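Local coordinates for protein DNA polymerase (Bacillus phage phi29, PDB 2PY5) that replicates the viral DNA from a protein primer by strand displacement, with high processivity and fidelity, and in its natural form also proofreads with a 3'-5' exonuclease, at residues E244-Y254 against T457-P468. The protein carries 2 engineered substitutions. Sequence-based numbering, arbitrary orientation.
Sequences EGMVFDVNSLY and TDSIHLTGTEIP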
ATOM      1  N   GLU F 244     -22.386  -0.108 -22.842  1.00 28.48           N
ATOM      2  CA  GLU F 244     -21.037  -0.533 -23.195  1.00 29.57           C
ATOM      3  C   GLU F 244     -19.997   0.535 -22.914  1.00 30.71           C
ATOM      4  O   GLU F 244     -20.267   1.730 -23.038  1.00 29.96           O
ATOM      5  CB  GLU F 244     -20.955  -0.901 -24.660  1.00 29.50           C
ATOM      6  CG  GLU F 244     -21.770  -2.091 -25.055  1.00 31.40           C
ATOM      7  CD  GLU F 244     -21.462  -2.538 -26.468  1.00 31.94           C
ATOM      8  OE1 GLU F 244     -21.514  -1.681 -27.384  1.00 32.30           O
ATOM      9  OE2 GLU F 244     -21.194  -3.742 -26.670  1.00 31.72           O
ATOM     10  N   GLY F 245     -18.798   0.097 -22.569  1.00 28.85           N
ATOM     11  CA  GLY F 245     -17.705   1.001 -22.285  1.00 29.60           C
ATOM     12  C   GLY F 245     -16.389   0.264 -22.262  1.00 29.39           C
ATOM     13  O   GLY F 245     -16.335  -0.937 -22.529  1.00 30.58           O
ATOM     14  N   MET F 246     -15.323   0.975 -21.943  1.00 29.13           N
ATOM     15  CA  MET F 246     -13.996   0.387 -22.029  1.00 29.96           C
ATOM     16  C   MET F 246     -13.081   1.019 -21.001  1.00 29.52           C
ATOM     17  O   MET F 246     -13.331   2.129 -20.534  1.00 30.83           O
ATOM     18  CB  MET F 246     -13.437   0.555 -23.463  1.00 32.61           C
ATOM     19  CG  MET F 246     -13.180   1.997 -23.871  1.00 33.62           C
ATOM     20  SD  MET F 246     -12.957   2.250 -25.653  1.00 33.60           S
ATOM     21  CE  MET F 246     -11.936   0.844 -26.100  1.00 35.83           C
ATOM     22  N   VAL F 247     -12.016   0.289 -20.672  1.00 29.37           N
ATOM     23  CA  VAL F 247     -11.047   0.721 -19.661  1.00 28.84           C
ATOM     24  C   VAL F 247      -9.657   0.732 -20.267  1.00 30.80           C
ATOM     25  O   VAL F 247      -9.259  -0.211 -20.912  1.00 30.15           O
ATOM     26  CB  VAL F 247     -11.063  -0.248 -18.473  1.00 28.66           C
ATOM     27  CG1 VAL F 247     -10.019   0.124 -17.429  1.00 31.03           C
ATOM     28  CG2 VAL F 247     -12.472  -0.278 -17.847  1.00 30.75           C
ATOM     29  N   PHE F 248      -8.932   1.821 -20.017  1.00 30.52           N
ATOM     30  CA  PHE F 248      -7.524   1.942 -20.363  1.00 29.97           C
ATOM     31  C   PHE F 248      -6.726   2.079 -19.081  1.00 32.61           C
ATOM     32  O   PHE F 248      -7.158   2.770 -18.164  1.00 32.51           O
ATOM     33  CB  PHE F 248      -7.299   3.174 -21.217  1.00 30.34           C
ATOM     34  CG  PHE F 248      -7.959   3.109 -22.563  1.00 30.35           C
ATOM     35  CD1 PHE F 248      -9.246   3.601 -22.747  1.00 32.27           C
ATOM     36  CD2 PHE F 248      -7.288   2.574 -23.656  1.00 30.36           C
ATOM     37  CE1 PHE F 248      -9.846   3.553 -23.990  1.00 35.05           C
ATOM     38  CE2 PHE F 248      -7.883   2.539 -24.899  1.00 31.98           C
ATOM     39  CZ  PHE F 248      -9.182   3.022 -25.053  1.00 32.61           C
ATOM     40  N   ASP F 249      -5.547   1.441 -19.051  1.00 32.13           N
ATOM     41  CA  ASP F 249      -4.688   1.446 -17.882  0.50 31.07           C
ATOM     42  C   ASP F 249      -3.257   1.734 -18.334  1.00 32.00           C
ATOM     43  O   ASP F 249      -2.756   1.062 -19.223  1.00 32.20           O
ATOM     44  CB  ASP F 249      -4.791   0.079 -17.204  0.50 32.43           C
ATOM     45  CG  ASP F 249      -4.165   0.035 -15.837  0.50 32.96           C
ATOM     46  OD1 ASP F 249      -3.612   1.051 -15.373  0.50 32.97           O
ATOM     47  OD2 ASP F 249      -4.246  -1.043 -15.206  0.50 35.45           O
ATOM     48  N   VAL F 250      -2.607   2.720 -17.711  1.00 33.21           N
ATOM     49  CA  VAL F 250      -1.212   3.005 -18.067  1.00 31.64           C
ATOM     50  C   VAL F 250      -0.352   1.780 -17.722  1.00 30.76           C
ATOM     51  O   VAL F 250      -0.528   1.164 -16.675  1.00 33.38           O
ATOM     52  CB  VAL F 250      -0.682   4.242 -17.334  1.00 34.12           C
ATOM     53  CG1 VAL F 250       0.793   4.501 -17.712  1.00 33.55           C
ATOM     54  CG2 VAL F 250      -1.553   5.458 -17.629  1.00 36.78           C
ATOM     55  N   ASN F 251       0.584   1.453 -18.610  1.00 32.71           N
ATOM     56  CA  ASN F 251       1.572   0.415 -18.339  1.00 32.04           C
ATOM     57  C   ASN F 251       2.617   0.957 -17.374  1.00 32.21           C
ATOM     58  O   ASN F 251       3.448   1.800 -17.756  1.00 32.41           O
ATOM     59  CB  ASN F 251       2.222  -0.054 -19.643  1.00 33.52           C
ATOM     60  CG  ASN F 251       1.223  -0.670 -20.608  1.00 32.40           C
ATOM     61  OD1 ASN F 251       0.414  -1.524 -20.216  1.00 33.80           O
ATOM     62  ND2 ASN F 251       1.275  -0.255 -21.865  1.00 35.07           N
ATOM     63  N   SER F 252       2.528   0.505 -16.124  1.00 31.64           N
ATOM     64  CA  SER F 252       3.448   0.871 -15.046  1.00 31.54           C
ATOM     65  C   SER F 252       3.548   2.388 -14.827  1.00 33.07           C
ATOM     66  O   SER F 252       4.608   2.983 -14.990  1.00 34.05           O
ATOM     67  CB  SER F 252       4.808   0.236 -15.269  1.00 32.49           C
ATOM     68  OG  SER F 252       4.690  -1.190 -15.238  1.00 34.73           O
ATOM     69  N   LEU F 253       2.433   2.982 -14.404  1.00 32.75           N
ATOM     70  CA  LEU F 253       2.322   4.432 -14.234  1.00 33.55           C
ATOM     71  C   LEU F 253       3.528   5.095 -13.540  1.00 33.47           C
ATOM     72  O   LEU F 253       4.123   6.023 -14.082  1.00 33.32           O
ATOM     73  CB  LEU F 253       1.040   4.756 -13.451  1.00 35.68           C
ATOM     74  CG  LEU F 253       0.763   6.242 -13.143  1.00 37.02           C
ATOM     75  CD1 LEU F 253       0.264   6.933 -14.355  1.00 38.85           C
ATOM     76  CD2 LEU F 253      -0.222   6.344 -11.985  1.00 37.83           C
ATOM     77  N   TYR F 254       3.855   4.642 -12.341  1.00 32.36           N
ATOM     78  CA  TYR F 254       4.850   5.357 -11.540  1.00 31.55           C
ATOM     79  C   TYR F 254       6.251   5.138 -12.072  1.00 31.78           C
ATOM     80  O   TYR F 254       6.957   6.127 -12.325  1.00 31.39           O
ATOM     81  CB  TYR F 254       4.708   5.011 -10.061  1.00 33.24           C
ATOM     82  CG  TYR F 254       3.476   5.654  -9.437  1.00 32.81           C
ATOM     83  CD1 TYR F 254       2.416   4.889  -8.987  1.00 36.35           C
ATOM     84  CD2 TYR F 254       3.370   7.033  -9.307  1.00 32.82           C
ATOM     85  CE1 TYR F 254       1.280   5.497  -8.422  1.00 35.07           C
ATOM     86  CE2 TYR F 254       2.266   7.623  -8.745  1.00 34.70           C
ATOM     87  CZ  TYR F 254       1.235   6.868  -8.312  1.00 34.31           C
ATOM     88  OH  TYR F 254       0.113   7.474  -7.726  1.00 35.11           O
ATOM     89  N   THR F 457      -6.286   6.595 -10.573  1.00 32.25           N
ATOM     90  CA  THR F 457      -4.833   6.563 -10.445  1.00 32.18           C
ATOM     91  C   THR F 457      -4.135   6.398 -11.764  1.00 33.63           C
ATOM     92  O   THR F 457      -3.499   7.341 -12.220  1.00 32.41           O
ATOM     93  CB  THR F 457      -4.347   5.529  -9.413  1.00 34.20           C
ATOM     94  OG1 THR F 457      -4.954   5.821  -8.162  1.00 37.05           O
ATOM     95  CG2 THR F 457      -2.813   5.602  -9.247  1.00 36.59           C
ATOM     96  N   ASP F 458      -4.257   5.211 -12.363  1.00 32.02           N
ATOM     97  CA  ASP F 458      -3.600   4.882 -13.637  1.00 31.53           C
ATOM     98  C   ASP F 458      -4.610   4.421 -14.668  1.00 32.88           C
ATOM     99  O   ASP F 458      -4.226   3.918 -15.704  1.00 33.58           O
ATOM    100  CB  ASP F 458      -2.527   3.773 -13.440  1.00 32.36           C
ATOM    101  CG  ASP F 458      -3.062   2.521 -12.790  1.00 37.53           C
ATOM    102  OD1 ASP F 458      -2.249   1.622 -12.440  1.00 35.73           O
ATOM    103  OD2 ASP F 458      -4.293   2.431 -12.591  1.00 35.01           O
ATOM    104  N   SER F 459      -5.903   4.622 -14.414  1.00 32.00           N
ATOM    105  CA  SER F 459      -6.906   4.038 -15.282  0.70 32.43           C
ATOM    106  C   SER F 459      -7.987   5.036 -15.599  1.00 32.31           C
ATOM    107  O   SER F 459      -8.362   5.846 -14.765  1.00 32.77           O
ATOM    108  CB  SER F 459      -7.523   2.808 -14.647  0.70 35.30           C
ATOM    109  OG  SER F 459      -6.533   1.836 -14.356  0.70 39.76           O
ATOM    110  N   ILE F 460      -8.452   4.990 -16.838  1.00 31.24           N
ATOM    111  CA  ILE F 460      -9.613   5.785 -17.249  1.00 29.86           C
ATOM    112  C   ILE F 460     -10.668   4.861 -17.861  1.00 31.19           C
ATOM    113  O   ILE F 460     -10.366   3.940 -18.607  1.00 30.16           O
ATOM    114  CB  ILE F 460      -9.265   6.930 -18.231  1.00 31.05           C
ATOM    115  CG1 ILE F 460      -8.664   6.414 -19.543  1.00 33.48           C
ATOM    116  CG2 ILE F 460      -8.311   7.920 -17.534  1.00 33.98           C
ATOM    117  CD1 ILE F 460      -8.367   7.539 -20.545  1.00 35.65           C
ATOM    118  N   HIS F 461     -11.918   5.121 -17.510  1.00 29.14           N
ATOM    119  CA  HIS F 461     -13.054   4.323 -17.958  1.00 29.48           C
ATOM    120  C   HIS F 461     -13.922   5.227 -18.815  1.00 29.49           C
ATOM    121  O   HIS F 461     -14.302   6.314 -18.359  1.00 29.68           O
ATOM    122  CB  HIS F 461     -13.888   3.860 -16.762  1.00 29.80           C
ATOM    123  CG  HIS F 461     -13.159   2.984 -15.785  1.00 30.25           C
ATOM    124  ND1 HIS F 461     -13.802   1.995 -15.070  1.00 30.95           N
ATOM    125  CD2 HIS F 461     -11.867   2.961 -15.379  1.00 32.95           C
ATOM    126  CE1 HIS F 461     -12.936   1.397 -14.275  1.00 31.24           C
ATOM    127  NE2 HIS F 461     -11.751   1.961 -14.440  1.00 32.66           N
ATOM    128  N   LEU F 462     -14.256   4.770 -20.024  1.00 28.91           N
ATOM    129  CA  LEU F 462     -15.014   5.556 -21.008  1.00 29.41           C
ATOM    130  C   LEU F 462     -16.291   4.829 -21.410  1.00 29.37           C
ATOM    131  O   LEU F 462     -16.330   3.602 -21.456  1.00 28.94           O
ATOM    132  CB  LEU F 462     -14.190   5.746 -22.288  1.00 31.79           C
ATOM    133  CG  LEU F 462     -12.787   6.353 -22.207  1.00 32.22           C
ATOM    134  CD1 LEU F 462     -12.242   6.546 -23.624  1.00 33.73           C
ATOM    135  CD2 LEU F 462     -12.787   7.650 -21.438  1.00 33.93           C
ATOM    136  N   THR F 463     -17.315   5.599 -21.777  1.00 28.91           N
ATOM    137  CA  THR F 463     -18.446   5.030 -22.505  1.00 29.82           C
ATOM    138  C   THR F 463     -18.004   4.656 -23.933  1.00 29.80           C
ATOM    139  O   THR F 463     -17.018   5.185 -24.454  1.00 31.65           O
ATOM    140  CB  THR F 463     -19.628   6.008 -22.587  1.00 30.10           C
ATOM    141  OG1 THR F 463     -19.211   7.207 -23.247  1.00 30.89           O
ATOM    142  CG2 THR F 463     -20.167   6.351 -21.197  1.00 31.25           C
ATOM    143  N   GLY F 464     -18.714   3.725 -24.561  1.00 30.33           N
ATOM    144  CA  GLY F 464     -18.371   3.289 -25.916  1.00 29.91           C
ATOM    145  C   GLY F 464     -17.224   2.298 -25.991  1.00 30.40           C
ATOM    146  O   GLY F 464     -16.489   2.099 -25.021  1.00 31.97           O
ATOM    147  N   THR F 465     -17.041   1.694 -27.167  1.00 30.77           N
ATOM    148  CA  THR F 465     -16.076   0.599 -27.306  1.00 31.74           C
ATOM    149  C   THR F 465     -14.952   0.847 -28.332  1.00 32.13           C
ATOM    150  O   THR F 465     -14.096  -0.015 -28.505  1.00 33.02           O
ATOM    151  CB  THR F 465     -16.795  -0.704 -27.655  1.00 32.64           C
ATOM    152  OG1 THR F 465     -17.365  -0.591 -28.954  1.00 33.85           O
ATOM    153  CG2 THR F 465     -17.888  -1.000 -26.633  1.00 32.80           C
ATOM    154  N   GLU F 466     -14.938   2.013 -28.983  1.00 31.99           N
ATOM    155  CA  GLU F 466     -13.868   2.359 -29.925  1.00 31.26           C
ATOM    156  C   GLU F 466     -12.805   3.229 -29.275  1.00 30.85           C
ATOM    157  O   GLU F 466     -13.112   4.117 -28.487  1.00 32.53           O
ATOM    158  CB  GLU F 466     -14.440   3.073 -31.150  1.00 36.79           C
ATOM    159  CG  GLU F 466     -15.489   2.264 -31.912  1.00 40.40           C
ATOM    160  CD  GLU F 466     -14.941   0.997 -32.577  1.00 45.86           C
ATOM    161  OE1 GLU F 466     -15.762   0.177 -33.047  1.00 51.18           O
ATOM    162  OE2 GLU F 466     -13.704   0.810 -32.642  1.00 51.29           O
ATOM    163  N   ILE F 467     -11.543   2.966 -29.598  1.00 32.99           N
ATOM    164  CA  ILE F 467     -10.459   3.771 -29.052  1.00 31.25           C
ATOM    165  C   ILE F 467     -10.623   5.223 -29.539  1.00 30.46           C
ATOM    166  O   ILE F 467     -10.749   5.459 -30.746  1.00 32.64           O
ATOM    167  CB  ILE F 467      -9.083   3.226 -29.463  1.00 31.87           C
ATOM    168  CG1 ILE F 467      -8.863   1.834 -28.847  1.00 34.84           C
ATOM    169  CG2 ILE F 467      -7.980   4.169 -28.985  1.00 32.31           C
ATOM    170  CD1 ILE F 467      -7.687   1.077 -29.430  1.00 36.08           C
ATOM    171  N   PRO F 468     -10.666   6.193 -28.596  1.00 31.50           N
ATOM    172  CA  PRO F 468     -10.736   7.588 -29.037  1.00 32.77           C
ATOM    173  C   PRO F 468      -9.549   7.986 -29.928  1.00 34.04           C
ATOM    174  O   PRO F 468      -8.404   7.659 -29.616  1.00 34.12           O
ATOM    175  CB  PRO F 468     -10.714   8.383 -27.728  1.00 34.41           C
ATOM    176  CG  PRO F 468     -11.127   7.429 -26.678  1.00 33.94           C
ATOM    177  CD  PRO F 468     -10.688   6.073 -27.122  1.00 33.53           C
TER
HETATM  178  O   HOH W   1     -19.867  -1.619 -29.399  1.00 33.85           O
HETATM  179  O   HOH W   2      -3.020  -0.931 -12.991  1.00 35.35           O
HETATM  180  O   HOH W   3       0.006   1.369 -14.037  1.00 22.65           O
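Glu244 meets Thr465 just beyond the paired ends of two antiparallel strands of the polymerase palm, a B-family example of how a sheet delivers metal-binding aspartates to one place. Its CB packs on Thr465 CG2, and a water joins Glu244 OE1 to Thr465 OG1, while Glu244 OE2 is hydrogen-bonded to Tyr505 OH. At Gly245 the backbones close in, with CA 3.2 Å from Gly464 O in a CA-H...O contact. Met246 exchanges two backbone hydrogen bonds with Leu462; its side chain bends at chi3 (-42°), bringing CE to 3.3 Å from Thr465 O. On the other face of the sheet, Val247 CG2 sits over the centre of the His461 ring, a CH-pi contact of 3.8 Å to the centroid, and His461 ND1 is hydrogen-bonded to Tyr494 OH. Phe248 pairs with Ile460 through both backbone bonds, its ring meeting Ile467 CG1 edge-on and also touching Leu462 and Pro468. Beyond it lies the catalytic magnesium site, to which Asp249 and Asp458 of the YCDTD motif both belong. Val250 N donates to Asp458 O, and a water donates to Val250 O and, at 2.8 Å, to Asp458 OD1 while accepting from Leu253 N. Leu253 CB packs on Asp458 CB. Tyr254, a nucleotide-binding residue, stacks on Tyr390, and its OH lies 3.8 Å from Thr457 CG2.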